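Local coordinates for protein kcn28 (Kitasatospora, PDB 6J31) that is a GT-B-fold protein of two Rossmann-like domains whose C-terminal half resembles that of the erythromycin biosynthesis protein CIII family, at residues L312-Q323 and V334-I345; N180-R191 and R204-L212. All blocks are in the same frame, centred on the assembly; numbering follows the deposited sequence.

Contact 1: L312-Q323 and V334-I345; sequences LFSGVPMVVAPQ and VVGLGIARRIDI
Strand 318-320, helix 327-336 and strand 340-342 form a beta-alpha-beta crossover in the C-terminal sheet, and this contact joins its two parallel strands. Met318, Val319 and Val320 lie opposite Ala340, Arg341 and Arg342. The ladder begins with a weak bond from Met318 N to Ile339 O. Arg341 N then reaches Met318 O at 3.1 Å. Val320 uses both of its backbone polar atoms. Val320 N donates to Arg341 O at 2.9 Å, and Val320 O accepts Ile343 N.

On the face of Val320 and Ala340, the crossover helix comes down on the strand. Val320 CG2 meets Val334 CG2 at 3.7 Å. Further back, Ile339 has CG1 between its backbone N and carbonyl carbon (chi1 57°). This helps bring Ile339 CD1 to Leu312 CD2, 3.6 Å away, and the two side chains cross at about a right angle. Ile339 CD1 also lies 4.0 Å from Met318 CE. On the other face, Val319 CG1 packs on Ile343 CD1 at 3.7 Å. At the far end, the Arg342 chain is extended from CG to NE. Its guanidinium has Pro322 CG over one face, with CG 3.3 Å from Arg342 NE, while NH1 forms a salt bridge with Glu332 of the crossover helix.

Both helices, 305-314 and 327-336, run into Schellman motifs, at Gly315 and Gly338, before the chain turns into its strand. Strand 340-342 is the outermost strand of the sheet within the chain. Strand 318-320 has strand 298-301 as its other neighbour. Leu360 of helix 350-362 covers Val319 and Arg341, and Leu370 of helix 364-378 touches Ile339.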
loop_
_atom_site.group_PDB
_atom_site.type_symbol
_atom_site.label_atom_id
_atom_site.label_comp_id
_atom_site.label_asym_id
_atom_site.label_seq_id
_atom_site.Cartn_x
_atom_site.Cartn_y
_atom_site.Cartn_z
ATOM N N LEU A 312 10.875 4.821 6.596
ATOM C CA LEU A 312 12.176 4.754 5.939
ATOM C C LEU A 312 12.573 6.103 5.357
ATOM O O LEU A 312 13.717 6.544 5.512
ATOM C CB LEU A 312 12.137 3.701 4.833
ATOM C CG LEU A 312 12.158 2.241 5.269
ATOM C CD1 LEU A 312 11.924 1.333 4.078
ATOM C CD2 LEU A 312 13.489 1.935 5.911
ATOM N N PHE A 313 11.633 6.781 4.694
ATOM C CA PHE A 313 11.941 8.069 4.082
ATOM C C PHE A 313 12.375 9.086 5.129
ATOM O O PHE A 313 13.290 9.883 4.888
ATOM C CB PHE A 313 10.727 8.573 3.302
ATOM C CG PHE A 313 10.946 9.894 2.623
ATOM C CD1 PHE A 313 11.671 9.973 1.444
ATOM C CD2 PHE A 313 10.424 11.060 3.165
ATOM C CE1 PHE A 313 11.875 11.194 0.820
ATOM C CE2 PHE A 313 10.621 12.281 2.547
ATOM C CZ PHE A 313 11.347 12.349 1.373
ATOM N N SER A 314 11.747 9.060 6.300
ATOM C CA SER A 314 12.064 9.982 7.380
ATOM C C SER A 314 13.207 9.499 8.262
ATOM O O SER A 314 13.612 10.227 9.172
ATOM C CB SER A 314 10.822 10.221 8.240
ATOM O OG SER A 314 9.796 10.834 7.480
ATOM N N GLY A 315 13.729 8.298 8.025
ATOM C CA GLY A 315 14.788 7.757 8.856
ATOM C C GLY A 315 14.380 7.593 10.305
ATOM O O GLY A 315 15.127 7.971 11.211
ATOM N N VAL A 316 13.196 7.035 10.536
ATOM C CA VAL A 316 12.635 6.862 11.868
ATOM C C VAL A 316 12.508 5.366 12.140
ATOM O O VAL A 316 11.844 4.656 11.377
ATOM C CB VAL A 316 11.269 7.558 12.002
ATOM C CG1 VAL A 316 10.669 7.320 13.378
ATOM C CG2 VAL A 316 11.398 9.042 11.706
ATOM N N PRO A 317 13.117 4.840 13.203
ATOM C CA PRO A 317 12.951 3.417 13.514
ATOM C C PRO A 317 11.516 3.106 13.905
ATOM O O PRO A 317 10.771 3.972 14.370
ATOM C CB PRO A 317 13.912 3.192 14.686
ATOM C CG PRO A 317 14.072 4.526 15.304
ATOM C CD PRO A 317 13.954 5.533 14.195
ATOM N N MET A 318 11.126 1.849 13.702
ATOM C CA MET A 318 9.724 1.479 13.803
ATOM C C MET A 318 9.513 0.315 14.762
ATOM O O MET A 318 10.313 -0.621 14.814
ATOM C CB MET A 318 9.156 1.134 12.418
ATOM C CG MET A 318 9.051 2.356 11.508
ATOM S SD MET A 318 8.660 1.993 9.788
ATOM C CE MET A 318 10.304 1.700 9.130
ATOM N N VAL A 319 8.431 0.400 15.530
ATOM C CA VAL A 319 7.881 -0.732 16.264
ATOM C C VAL A 319 6.649 -1.190 15.499
ATOM O O VAL A 319 5.696 -0.420 15.328
ATOM C CB VAL A 319 7.535 -0.355 17.714
ATOM C CG1 VAL A 319 6.842 -1.515 18.408
ATOM C CG2 VAL A 319 8.790 0.052 18.474
ATOM N N VAL A 320 6.673 -2.424 15.007
ATOM C CA VAL A 320 5.677 -2.915 14.063
ATOM C C VAL A 320 4.758 -3.897 14.775
ATOM O O VAL A 320 5.227 -4.789 15.491
ATOM C CB VAL A 320 6.343 -3.571 12.842
ATOM C CG1 VAL A 320 5.298 -3.943 11.810
ATOM C CG2 VAL A 320 7.383 -2.643 12.248
ATOM N N ALA A 321 3.448 -3.736 14.569
ATOM C CA ALA A 321 2.421 -4.604 15.144
ATOM C C ALA A 321 1.575 -5.147 13.999
ATOM O O ALA A 321 0.469 -4.649 13.739
ATOM C CB ALA A 321 1.559 -3.861 16.163
ATOM N N PRO A 322 2.054 -6.174 13.302
ATOM C CA PRO A 322 1.347 -6.646 12.107
ATOM C C PRO A 322 0.018 -7.294 12.455
ATOM O O PRO A 322 -0.140 -7.934 13.498
ATOM C CB PRO A 322 2.320 -7.666 11.507
ATOM C CG PRO A 322 3.078 -8.172 12.693
ATOM C CD PRO A 322 3.260 -6.972 13.582
ATOM N N GLN A 323 -0.952 -7.116 11.558
ATOM C CA GLN A 323 -2.275 -7.702 11.737
ATOM C C GLN A 323 -2.835 -8.196 10.407
ATOM O O GLN A 323 -3.063 -9.395 10.230
ATOM C CB GLN A 323 -3.230 -6.687 12.381
ATOM C CG GLN A 323 -2.678 -6.015 13.640
ATOM C CD GLN A 323 -3.709 -5.824 14.730
ATOM O OE1 GLN A 323 -4.847 -6.278 14.614
ATOM N NE2 GLN A 323 -3.315 -5.142 15.803
ATOM N N VAL A 334 11.420 -5.286 7.788
ATOM C CA VAL A 334 12.058 -4.195 8.520
ATOM C C VAL A 334 12.834 -4.715 9.724
ATOM O O VAL A 334 13.873 -4.150 10.089
ATOM C CB VAL A 334 11.021 -3.133 8.929
ATOM C CG1 VAL A 334 10.565 -2.353 7.711
ATOM C CG2 VAL A 334 9.829 -3.777 9.644
ATOM N N VAL A 335 12.354 -5.782 10.363
ATOM C CA VAL A 335 13.130 -6.403 11.431
ATOM C C VAL A 335 14.402 -7.022 10.865
ATOM O O VAL A 335 15.491 -6.875 11.438
ATOM C CB VAL A 335 12.271 -7.440 12.178
ATOM C CG1 VAL A 335 13.150 -8.392 12.982
ATOM C CG2 VAL A 335 11.268 -6.741 13.072
ATOM N N GLY A 336 14.288 -7.705 9.723
ATOM C CA GLY A 336 15.458 -8.278 9.079
ATOM C C GLY A 336 16.476 -7.239 8.658
ATOM O O GLY A 336 17.664 -7.546 8.539
ATOM N N LEU A 337 16.023 -6.009 8.395
ATOM C CA LEU A 337 16.916 -4.905 8.076
ATOM C C LEU A 337 17.581 -4.318 9.316
ATOM O O LEU A 337 18.475 -3.475 9.179
ATOM C CB LEU A 337 16.147 -3.804 7.336
ATOM C CG LEU A 337 15.547 -4.178 5.977
ATOM C CD1 LEU A 337 14.636 -3.081 5.469
ATOM C CD2 LEU A 337 16.631 -4.496 4.949
ATOM N N GLY A 338 17.182 -4.755 10.509
ATOM C CA GLY A 338 17.780 -4.259 11.735
ATOM C C GLY A 338 17.388 -2.845 12.099
ATOM O O GLY A 338 18.192 -2.125 12.700
ATOM N N ILE A 339 16.177 -2.420 11.740
ATOM C CA ILE A 339 15.723 -1.063 12.021
ATOM C C ILE A 339 14.366 -1.087 12.710
ATOM O O ILE A 339 13.684 -0.059 12.786
ATOM C CB ILE A 339 15.651 -0.219 10.735
ATOM C CG1 ILE A 339 14.728 -0.887 9.722
ATOM C CG2 ILE A 339 17.036 0.009 10.144
ATOM C CD1 ILE A 339 13.938 0.091 8.913
ATOM N N ALA A 340 13.949 -2.251 13.206
ATOM C CA ALA A 340 12.594 -2.372 13.721
ATOM C C ALA A 340 12.520 -3.465 14.776
ATOM O O ALA A 340 13.390 -4.332 14.870
ATOM C CB ALA A 340 11.597 -2.656 12.591
ATOM N N ARG A 341 11.450 -3.410 15.568
ATOM C CA ARG A 341 11.122 -4.429 16.553
ATOM C C ARG A 341 9.670 -4.828 16.327
ATOM O O ARG A 341 8.821 -3.968 16.075
ATOM C CB ARG A 341 11.292 -3.893 17.981
ATOM C CG ARG A 341 12.731 -3.744 18.478
ATOM C CD ARG A 341 13.099 -4.698 19.602
ATOM N NE ARG A 341 14.215 -4.179 20.395
ATOM C CZ ARG A 341 15.450 -3.972 19.946
ATOM N NH1 ARG A 341 15.764 -4.236 18.685
ATOM N NH2 ARG A 341 16.374 -3.491 20.768
ATOM N N ARG A 342 9.381 -6.123 16.398
ATOM C CA ARG A 342 8.023 -6.616 16.209
ATOM C C ARG A 342 7.368 -6.919 17.554
ATOM O O ARG A 342 7.999 -7.493 18.446
ATOM C CB ARG A 342 8.020 -7.861 15.319
ATOM C CG ARG A 342 6.645 -8.436 15.027
ATOM C CD ARG A 342 6.738 -9.560 14.008
ATOM N NE ARG A 342 5.441 -10.178 13.744
ATOM C CZ ARG A 342 5.198 -11.005 12.730
ATOM N NH1 ARG A 342 6.165 -11.319 11.878
ATOM N NH2 ARG A 342 3.984 -11.519 12.568
ATOM N N ILE A 343 6.101 -6.516 17.701
ATOM C CA ILE A 343 5.319 -6.777 18.904
ATOM C C ILE A 343 3.927 -7.254 18.510
ATOM O O ILE A 343 3.479 -7.074 17.376
ATOM C CB ILE A 343 5.199 -5.542 19.825
ATOM C CG1 ILE A 343 4.329 -4.470 19.167
ATOM C CG2 ILE A 343 6.569 -4.989 20.174
ATOM C CD1 ILE A 343 4.055 -3.286 20.062
ATOM N N ASP A 344 3.244 -7.878 19.469
ATOM C CA ASP A 344 1.852 -8.289 19.321
ATOM C C ASP A 344 0.993 -7.431 20.241
ATOM O O ASP A 344 1.218 -7.406 21.456
ATOM C CB ASP A 344 1.668 -9.774 19.647
ATOM C CG ASP A 344 0.288 -10.302 19.250
ATOM O OD1 ASP A 344 -0.671 -9.507 19.146
ATOM O OD2 ASP A 344 0.161 -11.528 19.047
ATOM N N ILE A 345 0.012 -6.734 19.659
ATOM C CA ILE A 345 -0.841 -5.830 20.427
ATOM C C ILE A 345 -1.583 -6.579 21.526
ATOM O O ILE A 345 -1.804 -6.040 22.619
ATOM C CB ILE A 345 -1.813 -5.095 19.483
ATOM C CG1 ILE A 345 -1.230 -3.746 19.067
ATOM C CG2 ILE A 345 -3.188 -4.917 20.122
ATOM C CD1 ILE A 345 -2.167 -2.929 18.229
#

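Contact 2: N180-R191 and R204-L212; sequences NLPERSLVLVPR and RFTFIGPCL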
loop_
_atom_site.group_PDB
_atom_site.type_symbol
_atom_site.label_atom_id
_atom_site.label_comp_id
_atom_site.label_asym_id
_atom_site.label_seq_id
_atom_site.Cartn_x
_atom_site.Cartn_y
_atom_site.Cartn_z
ATOM N N ASN A 180 -1.855 -11.954 -10.877
ATOM C CA ASN A 180 -0.583 -12.051 -10.166
ATOM C C ASN A 180 0.620 -12.363 -11.053
ATOM O O ASN A 180 1.749 -12.374 -10.550
ATOM C CB ASN A 180 -0.679 -13.080 -9.033
ATOM C CG ASN A 180 -1.478 -12.561 -7.851
ATOM O OD1 ASN A 180 -1.495 -11.359 -7.587
ATOM N ND2 ASN A 180 -2.123 -13.462 -7.121
ATOM N N LEU A 181 0.423 -12.588 -12.351
ATOM C CA LEU A 181 1.520 -12.702 -13.315
ATOM C C LEU A 181 1.277 -11.720 -14.458
ATOM O O LEU A 181 1.003 -12.122 -15.595
ATOM C CB LEU A 181 1.641 -14.133 -13.841
ATOM C CG LEU A 181 2.851 -14.442 -14.724
ATOM C CD1 LEU A 181 4.108 -14.564 -13.880
ATOM C CD2 LEU A 181 2.619 -15.693 -15.577
ATOM N N PRO A 182 1.399 -10.420 -14.195
ATOM C CA PRO A 182 1.131 -9.426 -15.241
ATOM C C PRO A 182 2.158 -9.492 -16.362
ATOM O O PRO A 182 3.259 -10.018 -16.206
ATOM C CB PRO A 182 1.226 -8.093 -14.489
ATOM C CG PRO A 182 2.142 -8.381 -13.350
ATOM C CD PRO A 182 1.833 -9.789 -12.935
ATOM N N GLU A 183 1.773 -8.953 -17.518
ATOM C CA GLU A 183 2.709 -8.859 -18.635
ATOM C C GLU A 183 3.887 -7.960 -18.285
ATOM O O GLU A 183 5.046 -8.292 -18.558
ATOM C CB GLU A 183 1.995 -8.332 -19.877
ATOM C CG GLU A 183 2.867 -8.276 -21.123
ATOM C CD GLU A 183 2.877 -9.579 -21.905
ATOM O OE1 GLU A 183 1.783 -10.124 -22.157
ATOM O OE2 GLU A 183 3.973 -10.046 -22.286
ATOM N N ARG A 184 3.604 -6.805 -17.697
ATOM C CA ARG A 184 4.614 -5.879 -17.214
ATOM C C ARG A 184 4.113 -5.308 -15.901
ATOM O O ARG A 184 2.910 -5.096 -15.731
ATOM C CB ARG A 184 4.883 -4.748 -18.218
ATOM C CG ARG A 184 5.603 -5.198 -19.470
ATOM C CD ARG A 184 5.544 -4.156 -20.578
ATOM N NE ARG A 184 6.013 -4.705 -21.848
ATOM C CZ ARG A 184 7.294 -4.916 -22.139
ATOM N NH1 ARG A 184 8.235 -4.623 -21.248
ATOM N NH2 ARG A 184 7.637 -5.422 -23.317
ATOM N N SER A 185 5.026 -5.062 -14.970
ATOM C CA SER A 185 4.599 -4.572 -13.671
ATOM C C SER A 185 5.608 -3.584 -13.121
ATOM O O SER A 185 6.817 -3.827 -13.166
ATOM C CB SER A 185 4.403 -5.726 -12.687
ATOM O OG SER A 185 4.129 -5.234 -11.390
ATOM N N LEU A 186 5.100 -2.473 -12.602
ATOM C CA LEU A 186 5.898 -1.512 -11.855
ATOM C C LEU A 186 5.577 -1.735 -10.385
ATOM O O LEU A 186 4.453 -1.475 -9.943
ATOM C CB LEU A 186 5.591 -0.078 -12.283
ATOM C CG LEU A 186 5.899 0.278 -13.738
ATOM C CD1 LEU A 186 5.527 1.719 -14.020
ATOM C CD2 LEU A 186 7.361 0.029 -14.051
ATOM N N VAL A 187 6.548 -2.253 -9.641
ATOM C CA VAL A 187 6.366 -2.561 -8.228
ATOM C C VAL A 187 6.853 -1.350 -7.445
ATOM O O VAL A 187 8.049 -1.045 -7.430
ATOM C CB VAL A 187 7.118 -3.835 -7.826
ATOM C CG1 VAL A 187 6.719 -4.275 -6.426
ATOM C CG2 VAL A 187 6.858 -4.943 -8.834
ATOM N N LEU A 188 5.933 -0.671 -6.770
ATOM C CA LEU A 188 6.229 0.612 -6.141
ATOM C C LEU A 188 6.841 0.440 -4.757
ATOM O O LEU A 188 6.502 1.168 -3.824
ATOM C CB LEU A 188 4.943 1.429 -6.076
ATOM C CG LEU A 188 4.414 1.906 -7.435
ATOM C CD1 LEU A 188 3.467 3.095 -7.297
ATOM C CD2 LEU A 188 5.555 2.218 -8.398
ATOM N N VAL A 189 7.722 -0.542 -4.595
ATOM C CA VAL A 189 8.471 -0.745 -3.355
ATOM C C VAL A 189 9.925 -1.006 -3.721
ATOM O O VAL A 189 10.228 -1.433 -4.845
ATOM C CB VAL A 189 7.893 -1.915 -2.516
ATOM C CG1 VAL A 189 6.388 -1.781 -2.334
ATOM C CG2 VAL A 189 8.222 -3.245 -3.155
ATOM N N PRO A 190 10.856 -0.717 -2.812
ATOM C CA PRO A 190 12.253 -1.098 -3.050
ATOM C C PRO A 190 12.424 -2.606 -2.948
ATOM O O PRO A 190 11.621 -3.304 -2.325
ATOM C CB PRO A 190 13.019 -0.378 -1.937
ATOM C CG PRO A 190 12.006 -0.165 -0.861
ATOM C CD PRO A 190 10.691 0.034 -1.556
ATOM N N ARG A 191 13.499 -3.108 -3.561
ATOM C CA ARG A 191 13.721 -4.551 -3.556
ATOM C C ARG A 191 13.912 -5.083 -2.139
ATOM O O ARG A 191 13.553 -6.232 -1.859
ATOM C CB ARG A 191 14.910 -4.922 -4.456
ATOM C CG ARG A 191 16.291 -4.781 -3.813
ATOM C CD ARG A 191 17.454 -5.264 -4.707
ATOM N NE ARG A 191 17.379 -4.787 -6.088
ATOM C CZ ARG A 191 16.893 -5.493 -7.103
ATOM N NH1 ARG A 191 16.432 -6.724 -6.906
ATOM N NH2 ARG A 191 16.864 -4.966 -8.320
ATOM N N ARG A 204 10.011 -9.075 -16.031
ATOM C CA ARG A 204 8.583 -8.821 -15.925
ATOM C C ARG A 204 8.235 -7.767 -14.880
ATOM O O ARG A 204 7.398 -6.900 -15.142
ATOM C CB ARG A 204 7.865 -10.135 -15.600
ATOM C CG ARG A 204 6.365 -10.053 -15.576
ATOM C CD ARG A 204 5.768 -11.386 -15.146
ATOM N NE ARG A 204 6.131 -12.465 -16.058
ATOM C CZ ARG A 204 5.438 -12.786 -17.143
ATOM N NH1 ARG A 204 4.346 -12.106 -17.462
ATOM N NH2 ARG A 204 5.839 -13.785 -17.916
ATOM N N PHE A 205 8.852 -7.824 -13.701
ATOM C CA PHE A 205 8.582 -6.900 -12.606
ATOM C C PHE A 205 9.756 -5.938 -12.461
ATOM O O PHE A 205 10.913 -6.365 -12.473
ATOM C CB PHE A 205 8.371 -7.649 -11.284
ATOM C CG PHE A 205 7.197 -8.601 -11.281
ATOM C CD1 PHE A 205 5.941 -8.174 -10.876
ATOM C CD2 PHE A 205 7.358 -9.927 -11.643
ATOM C CE1 PHE A 205 4.864 -9.043 -10.859
ATOM C CE2 PHE A 205 6.286 -10.808 -11.628
ATOM C CZ PHE A 205 5.037 -10.366 -11.235
ATOM N N THR A 206 9.465 -4.646 -12.324
ATOM C CA THR A 206 10.492 -3.640 -12.074
ATOM C C THR A 206 10.268 -3.031 -10.698
ATOM O O THR A 206 9.192 -2.495 -10.423
ATOM C CB THR A 206 10.482 -2.546 -13.142
ATOM O OG1 THR A 206 10.806 -3.110 -14.416
ATOM C CG2 THR A 206 11.503 -1.467 -12.804
ATOM N N PHE A 207 11.289 -3.099 -9.847
ATOM C CA PHE A 207 11.218 -2.489 -8.522
ATOM C C PHE A 207 11.504 -1.001 -8.662
ATOM O O PHE A 207 12.628 -0.600 -8.980
ATOM C CB PHE A 207 12.189 -3.165 -7.560
ATOM C CG PHE A 207 11.839 -4.596 -7.267
ATOM C CD1 PHE A 207 10.696 -4.903 -6.547
ATOM C CD2 PHE A 207 12.649 -5.632 -7.706
ATOM C CE1 PHE A 207 10.362 -6.213 -6.277
ATOM C CE2 PHE A 207 12.323 -6.948 -7.435
ATOM C CZ PHE A 207 11.179 -7.240 -6.718
ATOM N N ILE A 208 10.479 -0.183 -8.442
ATOM C CA ILE A 208 10.569 1.249 -8.699
ATOM C C ILE A 208 10.869 1.998 -7.408
ATOM O O ILE A 208 11.521 3.048 -7.420
ATOM C CB ILE A 208 9.270 1.756 -9.358
ATOM C CG1 ILE A 208 9.139 1.172 -10.763
ATOM C CG2 ILE A 208 9.223 3.277 -9.416
ATOM C CD1 ILE A 208 10.125 1.751 -11.756
ATOM N N GLY A 209 10.418 1.454 -6.285
ATOM C CA GLY A 209 10.379 2.211 -5.061
ATOM C C GLY A 209 9.201 3.161 -5.099
ATOM O O GLY A 209 8.420 3.174 -6.056
ATOM N N PRO A 210 9.049 3.979 -4.063
ATOM C CA PRO A 210 7.921 4.911 -4.017
ATOM C C PRO A 210 8.025 5.974 -5.093
ATOM O O PRO A 210 9.115 6.373 -5.510
ATOM C CB PRO A 210 8.027 5.529 -2.621
ATOM C CG PRO A 210 9.473 5.418 -2.289
ATOM C CD PRO A 210 9.917 4.114 -2.887
ATOM N N CYS A 211 6.866 6.429 -5.548
ATOM C CA CYS A 211 6.792 7.506 -6.525
ATOM C C CYS A 211 6.454 8.781 -5.762
ATOM O O CYS A 211 5.311 8.997 -5.356
ATOM C CB CYS A 211 5.777 7.171 -7.611
ATOM S SG CYS A 211 6.354 5.824 -8.682
ATOM N N LEU A 212 7.465 9.615 -5.555
ATOM C CA LEU A 212 7.363 10.837 -4.779
ATOM C C LEU A 212 7.360 12.038 -5.715
ATOM O O LEU A 212 7.816 11.962 -6.858
ATOM C CB LEU A 212 8.526 10.954 -3.789
ATOM C CG LEU A 212 8.844 9.733 -2.920
ATOM C CD1 LEU A 212 10.103 9.993 -2.108
ATOM C CD2 LEU A 212 7.681 9.369 -2.017
#
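Strands 185-187 and 205-207 run parallel, 4.7 Å apart at their axes and 26° from exact alignment, with Ser185, Leu186 and Val187 opposite Phe205, Thr206 and Phe207. Ser185 N bonds to Arg204 O, and Thr206 N bonds back to Ser185 O. Val187 N donates to Thr206 O, and Val187 O accepts Ile208 N at 2.8 Å. A weak bond from Gly209 N to Val189 O follows the last bridge.

The Arg204 side chain folds back over the loop before strand 185-187. A turn about its CG-CD bond (chi3 -60°) helps bring Arg204 NH1 to Pro182 O, 2.7 Å away. The oxygen lies in the guanidinium plane, but NH1 stands well above the carbonyl plane of Pro182. Leu181 covers one guanidinium face, with CD1 3.6 Å from Arg204 NE. On the face of Ser185, Val187, Phe205 and Phe207, the Phe205 ring meets Pro182 CD at CZ, 3.7 Å away. Phe205 CD1 lies 3.4 Å from Ser185 CB, and Asn180 O and Val187 CG2 approach the ring edge. Ser185 OG is bonded to Gln126 of the adjoining strand. The Phe207 ring has Arg191 CB over one face, while Val187 CB is 3.9 Å from Phe207 CD1. The Arg191 guanidinium is steeply inclined to this ring and forms a salt bridge with Glu202. On the face of Leu186 and Thr206, Leu186 CD2 packs on Ile208 CG1. Leu188 CD2 reaches Cys211 SG at 3.7 Å.

The strands are thus joined mainly by backbone bonds and apolar packing. Arg204 is held at one end by its side-chain bond to Pro182 O, and Arg191 at the other by Glu202. Asn180 ND2 bonds to the backbone of a bound peptide, so this end of the contact borders a binding site.

Contact 2 closes before contact 1 opens, and their centres are about 22 Å apart. Each joins the last two strands of a different parallel sheet: 185-187 with 205-207 in the seven-stranded N-terminal sheet, and 318-320 with 340-342 in the six-stranded C-terminal one. The two contacts therefore occupy matching places at the sheet ends of the two Rossmann-like domains of a GT-B fold. They touch where Phe313 CE1 of helix 305-314 packs on Leu212 CD1 at 3.6 Å. The same helix also meets Val189 and Pro210 through Gln309. Helix 305-314 is thus one place where the C-terminal domain meets the end of the N-terminal sheet; helix 382-391 also packs there, through Leu389.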